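Salmonella typhimurium DB7155 bacteriophage DET7 tailspike (Bacteriophage, PDB 2V5I) binds and hydrolyses O-antigen, serving the phage as its receptor-binding protein at the bacterial surface. Local coordinates at residues T512-E524 with T531-A543. Sequence-based numbering, arbitrary orientation.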
loop_
_atom_site.group_PDB
_atom_site.type_symbol
_atom_site.label_atom_id
_atom_site.label_comp_id
_atom_site.label_asym_id
_atom_site.label_seq_id
_atom_site.Cartn_x
_atom_site.Cartn_y
_atom_site.Cartn_z
ATOM N N THR A 512 -42.552 -27.254 -8.416
ATOM C CA THR A 512 -42.267 -26.541 -7.192
ATOM C C THR A 512 -42.775 -27.410 -6.059
ATOM O O THR A 512 -43.922 -27.860 -6.113
ATOM C CB THR A 512 -43.042 -25.241 -7.159
ATOM O OG1 THR A 512 -42.837 -24.519 -8.405
ATOM C CG2 THR A 512 -42.561 -24.402 -6.010
ATOM N N GLU A 513 -41.893 -27.710 -5.098
ATOM C CA GLU A 513 -42.300 -28.392 -3.905
ATOM C C GLU A 513 -42.497 -27.343 -2.824
ATOM O O GLU A 513 -41.555 -26.641 -2.459
ATOM C CB GLU A 513 -41.233 -29.403 -3.478
ATOM C CG GLU A 513 -41.155 -30.612 -4.352
ATOM C CD GLU A 513 -39.862 -31.363 -4.155
ATOM O OE1 GLU A 513 -39.841 -32.205 -3.257
ATOM O OE2 GLU A 513 -38.846 -31.043 -4.845
ATOM N N ILE A 514 -43.732 -27.282 -2.328
ATOM C CA ILE A 514 -44.211 -26.177 -1.474
ATOM C C ILE A 514 -44.483 -26.708 -0.054
ATOM O O ILE A 514 -45.249 -27.634 0.070
ATOM C CB ILE A 514 -45.538 -25.640 -2.038
ATOM C CG1 ILE A 514 -45.279 -25.034 -3.423
ATOM C CG2 ILE A 514 -46.099 -24.603 -1.119
ATOM C CD1 ILE A 514 -46.557 -24.742 -4.246
ATOM N N PRO A 515 -43.816 -26.160 1.001
ATOM C CA PRO A 515 -44.138 -26.548 2.373
ATOM C C PRO A 515 -45.574 -26.214 2.711
ATOM O O PRO A 515 -46.054 -25.121 2.379
ATOM C CB PRO A 515 -43.144 -25.705 3.213
ATOM C CG PRO A 515 -42.040 -25.328 2.270
ATOM C CD PRO A 515 -42.724 -25.178 0.932
ATOM N N ILE A 516 -46.277 -27.154 3.354
ATOM C CA ILE A 516 -47.613 -26.927 3.876
ATOM C C ILE A 516 -47.656 -27.373 5.315
ATOM O O ILE A 516 -46.765 -28.106 5.775
ATOM C CB ILE A 516 -48.662 -27.684 3.026
ATOM C CG1 ILE A 516 -48.577 -29.192 3.237
ATOM C CG2 ILE A 516 -48.515 -27.294 1.529
ATOM C CD1 ILE A 516 -49.660 -29.969 2.468
ATOM N N SER A 517 -48.659 -26.886 6.071
ATOM C CA SER A 517 -48.780 -27.267 7.468
ATOM C C SER A 517 -49.446 -28.639 7.562
ATOM O O SER A 517 -50.470 -28.897 6.933
ATOM C CB SER A 517 -49.598 -26.273 8.261
ATOM O OG SER A 517 -49.821 -26.747 9.596
ATOM N N GLY A 518 -48.858 -29.533 8.348
ATOM C CA GLY A 518 -49.468 -30.842 8.515
ATOM C C GLY A 518 -50.609 -30.849 9.516
ATOM O O GLY A 518 -51.291 -31.857 9.672
ATOM N N THR A 519 -50.768 -29.725 10.199
ATOM C CA THR A 519 -51.835 -29.507 11.191
ATOM C C THR A 519 -52.743 -28.325 10.795
ATOM O O THR A 519 -52.383 -27.478 9.982
ATOM C CB THR A 519 -51.224 -29.188 12.568
ATOM O OG1 THR A 519 -50.332 -28.066 12.466
ATOM C CG2 THR A 519 -50.415 -30.364 13.086
ATOM N N VAL A 520 -53.930 -28.263 11.389
ATOM C CA VAL A 520 -54.867 -27.189 11.081
ATOM C C VAL A 520 -54.301 -25.831 11.517
ATOM O O VAL A 520 -53.907 -25.651 12.663
ATOM C CB VAL A 520 -56.264 -27.450 11.785
ATOM C CG1 VAL A 520 -57.190 -26.307 11.536
ATOM C CG2 VAL A 520 -56.845 -28.728 11.250
ATOM N N LEU A 521 -54.227 -24.888 10.590
ATOM C CA LEU A 521 -53.642 -23.592 10.872
ATOM C C LEU A 521 -54.602 -22.710 11.622
ATOM O O LEU A 521 -55.751 -22.570 11.199
ATOM C CB LEU A 521 -53.240 -22.855 9.603
ATOM C CG LEU A 521 -51.971 -23.243 8.947
ATOM C CD1 LEU A 521 -51.864 -22.493 7.614
ATOM C CD2 LEU A 521 -50.802 -22.961 9.838
ATOM N N PRO A 522 -54.114 -22.004 12.656
ATOM C CA PRO A 522 -54.902 -20.945 13.233
ATOM C C PRO A 522 -55.022 -19.736 12.272
ATOM O O PRO A 522 -54.219 -19.599 11.327
ATOM C CB PRO A 522 -54.122 -20.624 14.522
ATOM C CG PRO A 522 -52.753 -20.824 14.162
ATOM C CD PRO A 522 -52.781 -22.086 13.287
ATOM N N ASP A 523 -55.992 -18.839 12.518
ATOM C CA ASP A 523 -56.159 -17.641 11.702
ATOM C C ASP A 523 -54.893 -16.812 11.501
ATOM O O ASP A 523 -54.676 -16.255 10.412
ATOM C CB ASP A 523 -57.234 -16.721 12.321
ATOM C CG ASP A 523 -58.654 -17.120 11.961
ATOM O OD1 ASP A 523 -58.863 -18.232 11.380
ATOM O OD2 ASP A 523 -59.585 -16.322 12.280
ATOM N N GLU A 524 -54.037 -16.759 12.527
ATOM C CA GLU A 524 -52.770 -16.011 12.477
ATOM C C GLU A 524 -51.791 -16.614 11.438
ATOM O O GLU A 524 -50.763 -16.010 11.143
ATOM C CB GLU A 524 -51.998 -16.055 13.822
ATOM C CG GLU A 524 -52.685 -15.703 15.078
ATOM C CD GLU A 524 -53.363 -16.924 15.717
ATOM O OE1 GLU A 524 -54.419 -17.234 15.205
ATOM O OE2 GLU A 524 -52.865 -17.551 16.706
ATOM N N THR A 531 -53.275 -13.135 0.215
ATOM C CA THR A 531 -52.330 -14.215 0.347
ATOM C C THR A 531 -53.014 -15.479 0.870
ATOM O O THR A 531 -54.047 -15.427 1.501
ATOM C CB THR A 531 -51.110 -13.824 1.238
ATOM O OG1 THR A 531 -51.509 -13.689 2.594
ATOM C CG2 THR A 531 -50.431 -12.546 0.750
ATOM N N MET A 532 -52.398 -16.616 0.591
ATOM C CA MET A 532 -52.956 -17.959 0.884
ATOM C C MET A 532 -51.906 -18.838 1.532
ATOM O O MET A 532 -50.786 -18.868 1.074
ATOM C CB MET A 532 -53.345 -18.610 -0.459
ATOM C CG MET A 532 -53.783 -19.999 -0.343
ATOM S SD MET A 532 -54.010 -20.730 -1.981
ATOM C CE MET A 532 -52.319 -21.253 -2.330
ATOM N N SER A 533 -52.274 -19.536 2.607
ATOM C CA SER A 533 -51.420 -20.572 3.218
ATOM C C SER A 533 -52.135 -21.917 3.154
ATOM O O SER A 533 -53.364 -22.002 3.367
ATOM C CB SER A 533 -51.238 -20.266 4.689
ATOM O OG SER A 533 -50.598 -19.027 4.836
ATOM N N LEU A 534 -51.399 -22.977 2.913
ATOM C CA LEU A 534 -51.980 -24.297 2.750
ATOM C C LEU A 534 -51.745 -25.186 3.959
ATOM O O LEU A 534 -50.728 -25.080 4.678
ATOM C CB LEU A 534 -51.349 -24.990 1.510
ATOM C CG LEU A 534 -51.706 -24.341 0.170
ATOM C CD1 LEU A 534 -50.798 -24.878 -0.929
ATOM C CD2 LEU A 534 -53.134 -24.500 -0.250
ATOM N N TYR A 535 -52.706 -26.054 4.215
ATOM C CA TYR A 535 -52.624 -26.964 5.350
ATOM C C TYR A 535 -53.495 -28.206 5.108
ATOM O O TYR A 535 -54.409 -28.231 4.274
ATOM C CB TYR A 535 -53.043 -26.263 6.658
ATOM C CG TYR A 535 -54.500 -25.837 6.759
ATOM C CD1 TYR A 535 -54.926 -24.622 6.275
ATOM C CD2 TYR A 535 -55.425 -26.642 7.403
ATOM C CE1 TYR A 535 -56.260 -24.248 6.372
ATOM C CE2 TYR A 535 -56.763 -26.271 7.546
ATOM C CZ TYR A 535 -57.180 -25.050 7.067
ATOM O OH TYR A 535 -58.538 -24.733 7.214
ATOM N N LEU A 536 -53.228 -29.222 5.906
ATOM C CA LEU A 536 -53.997 -30.468 5.911
ATOM C C LEU A 536 -54.961 -30.524 7.088
ATOM O O LEU A 536 -54.624 -30.119 8.215
ATOM C CB LEU A 536 -53.051 -31.679 6.039
ATOM C CG LEU A 536 -52.093 -31.886 4.884
ATOM C CD1 LEU A 536 -51.051 -32.955 5.230
ATOM C CD2 LEU A 536 -52.831 -32.227 3.639
ATOM N N ASP A 537 -56.165 -31.002 6.804
ATOM C CA ASP A 537 -57.197 -31.145 7.869
ATOM C C ASP A 537 -57.982 -32.384 7.524
ATOM O O ASP A 537 -58.558 -32.496 6.452
ATOM C CB ASP A 537 -58.072 -29.890 7.924
ATOM C CG ASP A 537 -59.129 -29.898 9.056
ATOM O OD1 ASP A 537 -59.397 -30.951 9.641
ATOM O OD2 ASP A 537 -59.687 -28.804 9.325
ATOM N N ALA A 538 -57.939 -33.353 8.418
ATOM C CA ALA A 538 -58.666 -34.625 8.212
ATOM C C ALA A 538 -58.373 -35.253 6.862
ATOM O O ALA A 538 -59.278 -35.724 6.175
ATOM C CB ALA A 538 -60.161 -34.417 8.384
ATOM N N GLY A 539 -57.102 -35.207 6.477
ATOM C CA GLY A 539 -56.621 -35.814 5.248
ATOM C C GLY A 539 -56.883 -35.046 3.950
ATOM O O GLY A 539 -56.589 -35.569 2.877
ATOM N N ALA A 540 -57.463 -33.844 4.043
ATOM C CA ALA A 540 -57.769 -33.001 2.874
ATOM C C ALA A 540 -56.837 -31.808 2.848
ATOM O O ALA A 540 -56.350 -31.364 3.918
ATOM C CB ALA A 540 -59.177 -32.497 2.949
ATOM N N LEU A 541 -56.620 -31.286 1.622
ATOM C CA LEU A 541 -55.906 -30.017 1.449
ATOM C C LEU A 541 -56.870 -28.853 1.532
ATOM O O LEU A 541 -57.850 -28.788 0.783
ATOM C CB LEU A 541 -55.195 -30.003 0.104
ATOM C CG LEU A 541 -54.255 -28.837 -0.126
ATOM C CD1 LEU A 541 -53.043 -28.890 0.834
ATOM C CD2 LEU A 541 -53.782 -28.765 -1.609
ATOM N N TRP A 542 -56.536 -27.911 2.417
ATOM C CA TRP A 542 -57.274 -26.672 2.629
ATOM C C TRP A 542 -56.371 -25.455 2.417
ATOM O O TRP A 542 -55.145 -25.512 2.569
ATOM C CB TRP A 542 -57.774 -26.643 4.055
ATOM C CG TRP A 542 -58.929 -27.551 4.352
ATOM C CD1 TRP A 542 -58.893 -28.926 4.484
ATOM C CD2 TRP A 542 -60.293 -27.160 4.560
ATOM N NE1 TRP A 542 -60.153 -29.385 4.783
ATOM C CE2 TRP A 542 -61.027 -28.329 4.827
ATOM C CE3 TRP A 542 -60.960 -25.924 4.550
ATOM C CZ2 TRP A 542 -62.397 -28.306 5.093
ATOM C CZ3 TRP A 542 -62.335 -25.897 4.827
ATOM C CH2 TRP A 542 -63.034 -27.082 5.045
ATOM N N ALA A 543 -57.002 -24.338 2.065
ATOM C CA ALA A 543 -56.357 -23.031 1.972
ATOM C C ALA A 543 -56.943 -22.111 3.042
ATOM O O ALA A 543 -58.173 -22.001 3.181
ATOM C CB ALA A 543 -56.572 -22.375 0.594
HETATM O O HOH W 1 -48.716 -23.179 1.767
HETATM O O HOH W 2 -54.035 -32.150 9.846
#
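S517 and Y535 form a single parallel backbone bridge. S517 N donates to L534 O (3.1 Å), almost straight at 175°. S517 O takes L536 N (3.0 Å), nearly in line with its own carbonyl. The bridge has an aliphatic cluster on one side and a mixed group round the Y535 ring on the other. In the cluster, I516 CG2 lies on L534 CB (3.7 Å). I516 CD1 reaches further, to L536 CG and L541 CD1. CG1 sits between backbone N and carbonyl carbon (chi1 71°), and the chain runs on extended to that methyl. The Y535 ring lies between L521 N of the loop, 3.8 Å above one face, and W542 CB of strand 540-546 over the opposite face, both toward the rim. V520 CG1 meets Y535 CE2, while V520 CG2 touches the carboxylate carbon of D537. L521 CD1 packs on S533 CB (3.7 Å).

The loop after S517 is held from within: S517 OG donates to T519 O (2.7 Å). One water donates to both G518 O and L536 O. R554 binds Y535 OH and L521 O, tying ring to loop. E513 to P515 pair with the second subunit and T531 to S533 with the third, so the bridge ties these two strands within one chain. S517 spends both backbone N and O on the strand, fixing the loop's register, and L534 O is shared with T511 OG1 of the third subunit.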